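Local coordinates for chorismate synthase (Aquifex aeolicus, PDB 1Q1L), which probably catalyses the anti-1,4-elimination of phosphate from 5-enolpyruvylshikimate-3-phosphate to give chorismate, with reduced FMN as cofactor, at residues A185-L190 with F234-P239; D287-S292 with Y297-N302. One frame throughout, in Å; residues are numbered along the deposited sequence.

Contact 1 is a buried, apolar packing of a helix start on a strand end, whereas contact 2 is a partly buried beta hairpin held by backbone hydrogen bonds, a carboxylate and two waters. The first joins helix 187-197 to strand 229-236 of the five-stranded antiparallel sheet; the second pairs strands 289-292 and 296-299 further out, its centre about 25 Å from the centre of the chain against about 14 Å for contact 1. They hold different elements but meet at one edge, where A185 CB packs 3.6 Å from N302 N. Aromatic rings serve both: F234 packs under a leucine in the interior, while W291 and Y297 pair near the surface.

Contact 1. Residues A185-L190 with F234-P239; sequences ANPEKL and FALNVP
The first turn of helix 187-197 packs against the end of strand 229-236, with L190 resting on F234 and L236, and P187 on L236. L190 CB stands almost on the normal of the F234 ring, 3.9 Å from its centroid, a CH-pi contact over the middle of one face. F234 CG lies between its backbone N and carbonyl carbon (chi1 67°), which turns this face to the helix, while L190 O lies 3.5 Å from F234 CE2. The strand is an inner one of the five-stranded antiparallel sheet, and A235, between F234 and L236, points the other way onto L367 and L371 of helix 356-379, so the sheet has helices on both faces. Losing the ring to an alanine here would probably open a gap beneath L190 CB and leave that leucine less firmly seated on the sheet. L236 spreads its two methyls: CD1 packs against P187, 3.6 Å from its carbonyl O, and CD2 meets L190 CD1 at 3.9 Å; P187 CB touches both. N186, the N-cap, accepts from K189 N through OD1 at 3.0 Å, the donor standing well above the carbonyl plane, a capping bond in the turn that carries P187 and L190.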
ATOM      1  N   ALA A 185       0.970  25.177  24.353  1.00 33.13           N
ATOM      2  CA  ALA A 185      -0.134  25.915  23.761  1.00 33.21           C
ATOM      3  C   ALA A 185       0.300  27.310  23.341  1.00 33.94           C
ATOM      4  O   ALA A 185      -0.537  28.176  23.112  1.00 37.52           O
ATOM      5  CB  ALA A 185      -1.284  26.008  24.756  1.00 33.69           C
ATOM      6  N   ASN A 186       1.605  27.524  23.216  1.00 34.63           N
ATOM      7  CA  ASN A 186       2.112  28.844  22.863  1.00 35.77           C
ATOM      8  C   ASN A 186       3.023  28.853  21.630  1.00 35.07           C
ATOM      9  O   ASN A 186       4.235  28.663  21.745  1.00 32.74           O
ATOM     10  CB  ASN A 186       2.869  29.420  24.063  1.00 37.49           C
ATOM     11  CG  ASN A 186       3.044  30.913  23.977  1.00 40.27           C
ATOM     12  OD1 ASN A 186       3.396  31.453  22.927  1.00 42.83           O
ATOM     13  ND2 ASN A 186       2.810  31.597  25.091  1.00 43.42           N
ATOM     14  N   PRO A 187       2.450  29.095  20.436  1.00 35.50           N
ATOM     15  CA  PRO A 187       3.219  29.131  19.186  1.00 37.56           C
ATOM     16  C   PRO A 187       4.461  30.023  19.276  1.00 39.18           C
ATOM     17  O   PRO A 187       5.558  29.615  18.892  1.00 40.49           O
ATOM     18  CB  PRO A 187       2.202  29.657  18.175  1.00 35.94           C
ATOM     19  CG  PRO A 187       0.923  29.079  18.675  1.00 36.98           C
ATOM     20  CD  PRO A 187       1.018  29.322  20.172  1.00 35.85           C
ATOM     21  N   GLU A 188       4.285  31.236  19.789  1.00 40.21           N
ATOM     22  CA  GLU A 188       5.389  32.179  19.926  1.00 39.91           C
ATOM     23  C   GLU A 188       6.524  31.604  20.767  1.00 37.88           C
ATOM     24  O   GLU A 188       7.695  31.741  20.415  1.00 39.85           O
ATOM     25  CB  GLU A 188       4.898  33.491  20.552  1.00 43.38           C
ATOM     26  CG  GLU A 188       3.867  34.245  19.723  1.00 46.76           C
ATOM     27  CD  GLU A 188       2.574  33.470  19.531  1.00 50.01           C
ATOM     28  OE1 GLU A 188       2.004  32.999  20.541  1.00 52.18           O
ATOM     29  OE2 GLU A 188       2.120  33.337  18.373  1.00 53.08           O
ATOM     30  N   LYS A 189       6.184  30.963  21.880  1.00 37.20           N
ATOM     31  CA  LYS A 189       7.208  30.370  22.743  1.00 38.29           C
ATOM     32  C   LYS A 189       7.941  29.230  22.039  1.00 36.18           C
ATOM     33  O   LYS A 189       9.174  29.190  22.008  1.00 35.87           O
ATOM     34  CB  LYS A 189       6.588  29.834  24.038  1.00 40.06           C
ATOM     35  CG  LYS A 189       6.415  30.857  25.138  1.00 43.81           C
ATOM     36  CD  LYS A 189       5.995  30.177  26.435  1.00 48.17           C
ATOM     37  CE  LYS A 189       5.907  31.163  27.593  1.00 51.37           C
ATOM     38  NZ  LYS A 189       5.572  30.477  28.876  1.00 53.38           N
ATOM     39  N   LEU A 190       7.171  28.295  21.491  1.00 35.00           N
ATOM     40  CA  LEU A 190       7.739  27.152  20.779  1.00 32.20           C
ATOM     41  C   LEU A 190       8.711  27.648  19.713  1.00 31.78           C
ATOM     42  O   LEU A 190       9.867  27.224  19.661  1.00 30.08           O
ATOM     43  CB  LEU A 190       6.613  26.331  20.136  1.00 30.76           C
ATOM     44  CG  LEU A 190       5.731  25.571  21.141  1.00 29.45           C
ATOM     45  CD1 LEU A 190       4.459  25.075  20.478  1.00 28.81           C
ATOM     46  CD2 LEU A 190       6.520  24.410  21.716  1.00 27.56           C
ATOM     47  N   PHE A 234       7.723  20.160  17.128  1.00 24.66           N
ATOM     48  CA  PHE A 234       6.411  20.765  17.010  1.00 24.92           C
ATOM     49  C   PHE A 234       6.155  21.242  15.595  1.00 26.21           C
ATOM     50  O   PHE A 234       7.085  21.414  14.799  1.00 26.53           O
ATOM     51  CB  PHE A 234       6.292  21.953  17.973  1.00 25.07           C
ATOM     52  CG  PHE A 234       7.187  23.108  17.618  1.00 26.81           C
ATOM     53  CD1 PHE A 234       6.787  24.050  16.681  1.00 25.59           C
ATOM     54  CD2 PHE A 234       8.452  23.224  18.184  1.00 25.53           C
ATOM     55  CE1 PHE A 234       7.638  25.094  16.310  1.00 26.18           C
ATOM     56  CE2 PHE A 234       9.301  24.256  17.820  1.00 24.09           C
ATOM     57  CZ  PHE A 234       8.893  25.195  16.881  1.00 27.26           C
ATOM     58  N   ALA A 235       4.879  21.447  15.292  1.00 24.90           N
ATOM     59  CA  ALA A 235       4.444  21.957  14.001  1.00 26.36           C
ATOM     60  C   ALA A 235       3.376  22.984  14.332  1.00 27.55           C
ATOM     61  O   ALA A 235       2.451  22.696  15.098  1.00 25.03           O
ATOM     62  CB  ALA A 235       3.861  20.837  13.144  1.00 21.80           C
ATOM     63  N   LEU A 236       3.508  24.181  13.769  1.00 27.80           N
ATOM     64  CA  LEU A 236       2.563  25.260  14.021  1.00 30.05           C
ATOM     65  C   LEU A 236       1.653  25.547  12.832  1.00 32.65           C
ATOM     66  O   LEU A 236       2.035  25.349  11.679  1.00 29.83           O
ATOM     67  CB  LEU A 236       3.316  26.545  14.382  1.00 30.89           C
ATOM     68  CG  LEU A 236       4.301  26.465  15.552  1.00 33.23           C
ATOM     69  CD1 LEU A 236       4.948  27.816  15.784  1.00 33.58           C
ATOM     70  CD2 LEU A 236       3.565  26.003  16.797  1.00 31.94           C
ATOM     71  N   ASN A 237       0.445  26.015  13.142  1.00 32.92           N
ATOM     72  CA  ASN A 237      -0.560  26.379  12.147  1.00 32.98           C
ATOM     73  C   ASN A 237      -1.132  25.226  11.337  1.00 33.29           C
ATOM     74  O   ASN A 237      -1.518  25.400  10.180  1.00 31.29           O
ATOM     75  CB  ASN A 237       0.003  27.442  11.201  1.00 35.14           C
ATOM     76  CG  ASN A 237       0.444  28.692  11.940  1.00 35.45           C
ATOM     77  OD1 ASN A 237      -0.303  29.234  12.749  1.00 34.45           O
ATOM     78  ND2 ASN A 237       1.662  29.153  11.662  1.00 35.67           N
ATOM     79  N   VAL A 238      -1.187  24.046  11.943  1.00 31.48           N
ATOM     80  CA  VAL A 238      -1.751  22.892  11.269  1.00 29.94           C
ATOM     81  C   VAL A 238      -3.252  22.978  11.520  1.00 31.55           C
ATOM     82  O   VAL A 238      -3.696  23.061  12.664  1.00 29.30           O
ATOM     83  CB  VAL A 238      -1.198  21.574  11.851  1.00 31.29           C
ATOM     84  CG1 VAL A 238      -1.879  20.377  11.192  1.00 28.94           C
ATOM     85  CG2 VAL A 238       0.307  21.507  11.635  1.00 25.98           C
ATOM     86  N   PRO A 239      -4.055  22.980  10.449  1.00 32.00           N
ATOM     87  CA  PRO A 239      -5.506  23.063  10.626  1.00 31.26           C
ATOM     88  C   PRO A 239      -6.072  21.787  11.238  1.00 31.96           C
ATOM     89  O   PRO A 239      -5.416  20.746  11.242  1.00 32.09           O
ATOM     90  CB  PRO A 239      -6.005  23.285   9.203  1.00 31.09           C
ATOM     91  CG  PRO A 239      -5.035  22.463   8.398  1.00 32.70           C
ATOM     92  CD  PRO A 239      -3.704  22.838   9.023  1.00 31.46           C
TER

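Contact 2. Residues D287-S292 with Y297-N302; sequences DEIGWS and YFRHSN
D287 OD1 takes the hydroxyl of S301 OG on its anti lone pair at 2.7 Å, and N303 N also bonds to it; D287 OD2 is bonded by L304 N, so both carboxylate oxygens are held by the chain that leaves the hairpin. S301 OG sits between its backbone N and carbonyl carbon (chi1 57°), within reach of D287, and also receives a water that in turn accepts from E288 N. Strands 289-292 and 296-299 form an antiparallel beta hairpin in which G290 and F298 are the hydrogen-bonded pair: G290 N to F298 O is 2.8 Å and nearly straight at 178°, F298 N to G290 O is 3.1 Å, and H300 N to E288 O, at 2.8 Å, continues the pairing. The F298 ring folds back over the glycine, with G290 CA 4.1 Å from its centroid in a CH-pi contact.

On the other face of the hairpin, W291 directs the edge of its five-membered ring at the face of Y297, the planes 56° apart and CD1 over the centre of the tyrosine ring. I289 runs beside R299, its CG1 3.7 Å from NE over one face of the guanidinium, and packs on L119 of a second subunit. The one N-H of R299 NE faces both E308 OE1, in a salt bridge, and a water that bonds D287 O at 2.8 Å, and is at best shared. The D287 carboxylate is thus probably stabilised by neutral donors, while the charge of R299 is met by E308.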
ATOM      1  N   ASP A 287      -8.160  19.891  27.627  1.00 43.16           N
ATOM      2  CA  ASP A 287      -7.868  21.197  27.057  1.00 42.18           C
ATOM      3  C   ASP A 287      -9.206  21.890  26.808  1.00 41.50           C
ATOM      4  O   ASP A 287      -9.959  21.506  25.915  1.00 40.88           O
ATOM      5  CB  ASP A 287      -7.086  21.060  25.745  1.00 41.74           C
ATOM      6  CG  ASP A 287      -5.734  20.394  25.936  1.00 43.55           C
ATOM      7  OD1 ASP A 287      -4.966  20.832  26.824  1.00 41.44           O
ATOM      8  OD2 ASP A 287      -5.436  19.434  25.186  1.00 41.74           O
ATOM      9  N   GLU A 288      -9.497  22.907  27.614  1.00 41.32           N
ATOM     10  CA  GLU A 288     -10.749  23.650  27.507  1.00 40.94           C
ATOM     11  C   GLU A 288     -11.000  24.229  26.116  1.00 38.37           C
ATOM     12  O   GLU A 288     -10.130  24.873  25.526  1.00 37.73           O
ATOM     13  CB  GLU A 288     -10.780  24.779  28.544  1.00 42.15           C
ATOM     14  CG  GLU A 288     -12.065  25.605  28.515  1.00 46.68           C
ATOM     15  CD  GLU A 288     -12.095  26.703  29.566  1.00 47.98           C
ATOM     16  OE1 GLU A 288     -13.109  27.429  29.632  1.00 47.89           O
ATOM     17  OE2 GLU A 288     -11.110  26.844  30.323  1.00 49.80           O
ATOM     18  N   ILE A 289     -12.204  24.001  25.605  1.00 36.83           N
ATOM     19  CA  ILE A 289     -12.583  24.500  24.291  1.00 38.89           C
ATOM     20  C   ILE A 289     -13.047  25.951  24.334  1.00 39.81           C
ATOM     21  O   ILE A 289     -13.889  26.330  25.156  1.00 40.11           O
ATOM     22  CB  ILE A 289     -13.709  23.650  23.672  1.00 39.97           C
ATOM     23  CG1 ILE A 289     -13.218  22.215  23.469  1.00 41.66           C
ATOM     24  CG2 ILE A 289     -14.151  24.265  22.343  1.00 41.52           C
ATOM     25  CD1 ILE A 289     -14.229  21.298  22.819  1.00 42.03           C
ATOM     26  N   GLY A 290     -12.478  26.751  23.441  1.00 37.75           N
ATOM     27  CA  GLY A 290     -12.830  28.151  23.341  1.00 38.80           C
ATOM     28  C   GLY A 290     -13.340  28.420  21.938  1.00 38.67           C
ATOM     29  O   GLY A 290     -13.277  27.547  21.075  1.00 38.49           O
ATOM     30  N   TRP A 291     -13.844  29.625  21.703  1.00 38.58           N
ATOM     31  CA  TRP A 291     -14.372  29.985  20.393  1.00 39.84           C
ATOM     32  C   TRP A 291     -14.417  31.501  20.268  1.00 41.98           C
ATOM     33  O   TRP A 291     -14.618  32.209  21.261  1.00 41.97           O
ATOM     34  CB  TRP A 291     -15.782  29.417  20.223  1.00 40.14           C
ATOM     35  CG  TRP A 291     -16.431  29.738  18.905  1.00 43.28           C
ATOM     36  CD1 TRP A 291     -16.359  29.009  17.751  1.00 44.25           C
ATOM     37  CD2 TRP A 291     -17.238  30.886  18.601  1.00 44.31           C
ATOM     38  NE1 TRP A 291     -17.072  29.627  16.750  1.00 42.95           N
ATOM     39  CE2 TRP A 291     -17.620  30.783  17.244  1.00 44.46           C
ATOM     40  CE3 TRP A 291     -17.673  31.994  19.344  1.00 44.04           C
ATOM     41  CZ2 TRP A 291     -18.417  31.745  16.613  1.00 44.45           C
ATOM     42  CZ3 TRP A 291     -18.466  32.950  18.716  1.00 43.89           C
ATOM     43  CH2 TRP A 291     -18.829  32.818  17.364  1.00 44.58           C
ATOM     44  N   SER A 292     -14.224  31.989  19.047  1.00 40.97           N
ATOM     45  CA  SER A 292     -14.259  33.416  18.760  1.00 42.98           C
ATOM     46  C   SER A 292     -14.855  33.620  17.376  1.00 44.88           C
ATOM     47  O   SER A 292     -14.740  32.751  16.507  1.00 42.68           O
ATOM     48  CB  SER A 292     -12.856  34.017  18.797  1.00 43.99           C
ATOM     49  OG  SER A 292     -12.365  34.080  20.125  1.00 49.78           O
ATOM     50  N   TYR A 297     -13.215  27.701  16.583  1.00 41.33           N
ATOM     51  CA  TYR A 297     -12.847  26.974  17.792  1.00 39.73           C
ATOM     52  C   TYR A 297     -11.340  26.845  18.010  1.00 38.35           C
ATOM     53  O   TYR A 297     -10.553  26.872  17.067  1.00 36.97           O
ATOM     54  CB  TYR A 297     -13.473  25.578  17.767  1.00 40.99           C
ATOM     55  CG  TYR A 297     -14.984  25.585  17.818  1.00 44.37           C
ATOM     56  CD1 TYR A 297     -15.663  25.794  19.019  1.00 42.89           C
ATOM     57  CD2 TYR A 297     -15.738  25.401  16.658  1.00 44.77           C
ATOM     58  CE1 TYR A 297     -17.060  25.817  19.065  1.00 45.15           C
ATOM     59  CE2 TYR A 297     -17.131  25.425  16.691  1.00 45.94           C
ATOM     60  CZ  TYR A 297     -17.785  25.633  17.897  1.00 46.59           C
ATOM     61  OH  TYR A 297     -19.161  25.658  17.924  1.00 48.26           O
ATOM     62  N   PHE A 298     -10.955  26.722  19.275  1.00 36.75           N
ATOM     63  CA  PHE A 298      -9.564  26.559  19.666  1.00 37.30           C
ATOM     64  C   PHE A 298      -9.537  26.009  21.087  1.00 37.20           C
ATOM     65  O   PHE A 298     -10.592  25.748  21.670  1.00 37.40           O
ATOM     66  CB  PHE A 298      -8.797  27.887  19.583  1.00 37.64           C
ATOM     67  CG  PHE A 298      -9.393  28.999  20.406  1.00 39.81           C
ATOM     68  CD1 PHE A 298     -10.502  29.702  19.951  1.00 40.11           C
ATOM     69  CD2 PHE A 298      -8.835  29.347  21.635  1.00 40.13           C
ATOM     70  CE1 PHE A 298     -11.050  30.737  20.703  1.00 42.41           C
ATOM     71  CE2 PHE A 298      -9.373  30.382  22.401  1.00 42.08           C
ATOM     72  CZ  PHE A 298     -10.484  31.081  21.934  1.00 41.17           C
ATOM     73  N   ARG A 299      -8.345  25.810  21.638  1.00 35.82           N
ATOM     74  CA  ARG A 299      -8.221  25.271  22.995  1.00 37.95           C
ATOM     75  C   ARG A 299      -7.440  26.241  23.877  1.00 37.55           C
ATOM     76  O   ARG A 299      -6.621  27.007  23.374  1.00 34.98           O
ATOM     77  CB  ARG A 299      -7.510  23.911  22.956  1.00 37.85           C
ATOM     78  CG  ARG A 299      -8.144  22.890  22.006  1.00 40.87           C
ATOM     79  CD  ARG A 299      -9.519  22.432  22.473  1.00 43.76           C
ATOM     80  NE  ARG A 299     -10.076  21.387  21.613  1.00 48.25           N
ATOM     81  CZ  ARG A 299     -10.437  21.569  20.344  1.00 51.63           C
ATOM     82  NH1 ARG A 299     -10.306  22.760  19.773  1.00 54.04           N
ATOM     83  NH2 ARG A 299     -10.932  20.559  19.640  1.00 52.32           N
ATOM     84  N   HIS A 300      -7.687  26.200  25.184  1.00 38.01           N
ATOM     85  CA  HIS A 300      -7.005  27.096  26.117  1.00 38.73           C
ATOM     86  C   HIS A 300      -5.684  26.551  26.655  1.00 38.18           C
ATOM     87  O   HIS A 300      -4.917  27.272  27.297  1.00 39.02           O
ATOM     88  CB  HIS A 300      -7.946  27.464  27.266  1.00 38.67           C
ATOM     89  CG  HIS A 300      -9.080  28.346  26.844  1.00 39.60           C
ATOM     90  ND1 HIS A 300      -8.888  29.629  26.377  1.00 41.45           N
ATOM     91  CD2 HIS A 300     -10.412  28.112  26.764  1.00 39.55           C
ATOM     92  CE1 HIS A 300     -10.052  30.147  26.026  1.00 41.06           C
ATOM     93  NE2 HIS A 300     -10.992  29.247  26.250  1.00 40.82           N
ATOM     94  N   SER A 301      -5.431  25.272  26.397  1.00 36.37           N
ATOM     95  CA  SER A 301      -4.188  24.620  26.796  1.00 34.23           C
ATOM     96  C   SER A 301      -3.945  23.542  25.738  1.00 34.60           C
ATOM     97  O   SER A 301      -4.816  23.295  24.902  1.00 33.18           O
ATOM     98  CB  SER A 301      -4.306  23.998  28.188  1.00 33.57           C
ATOM     99  OG  SER A 301      -5.378  23.081  28.245  1.00 31.43           O
ATOM    100  N   ASN A 302      -2.780  22.901  25.766  1.00 33.16           N
ATOM    101  CA  ASN A 302      -2.484  21.894  24.756  1.00 33.56           C
ATOM    102  C   ASN A 302      -1.759  20.666  25.295  1.00 32.90           C
ATOM    103  O   ASN A 302      -0.690  20.296  24.807  1.00 34.69           O
ATOM    104  CB  ASN A 302      -1.677  22.542  23.622  1.00 30.16           C
ATOM    105  CG  ASN A 302      -1.606  21.673  22.378  1.00 29.97           C
ATOM    106  OD1 ASN A 302      -2.510  20.887  22.101  1.00 26.69           O
ATOM    107  ND2 ASN A 302      -0.535  21.833  21.611  1.00 23.80           N
TER
HETATM  108  O   HOH W   1     -10.127  19.469  24.064  1.00 44.66           O
HETATM  109  O   HOH W   2      -7.660  24.038  29.407  1.00 44.74           O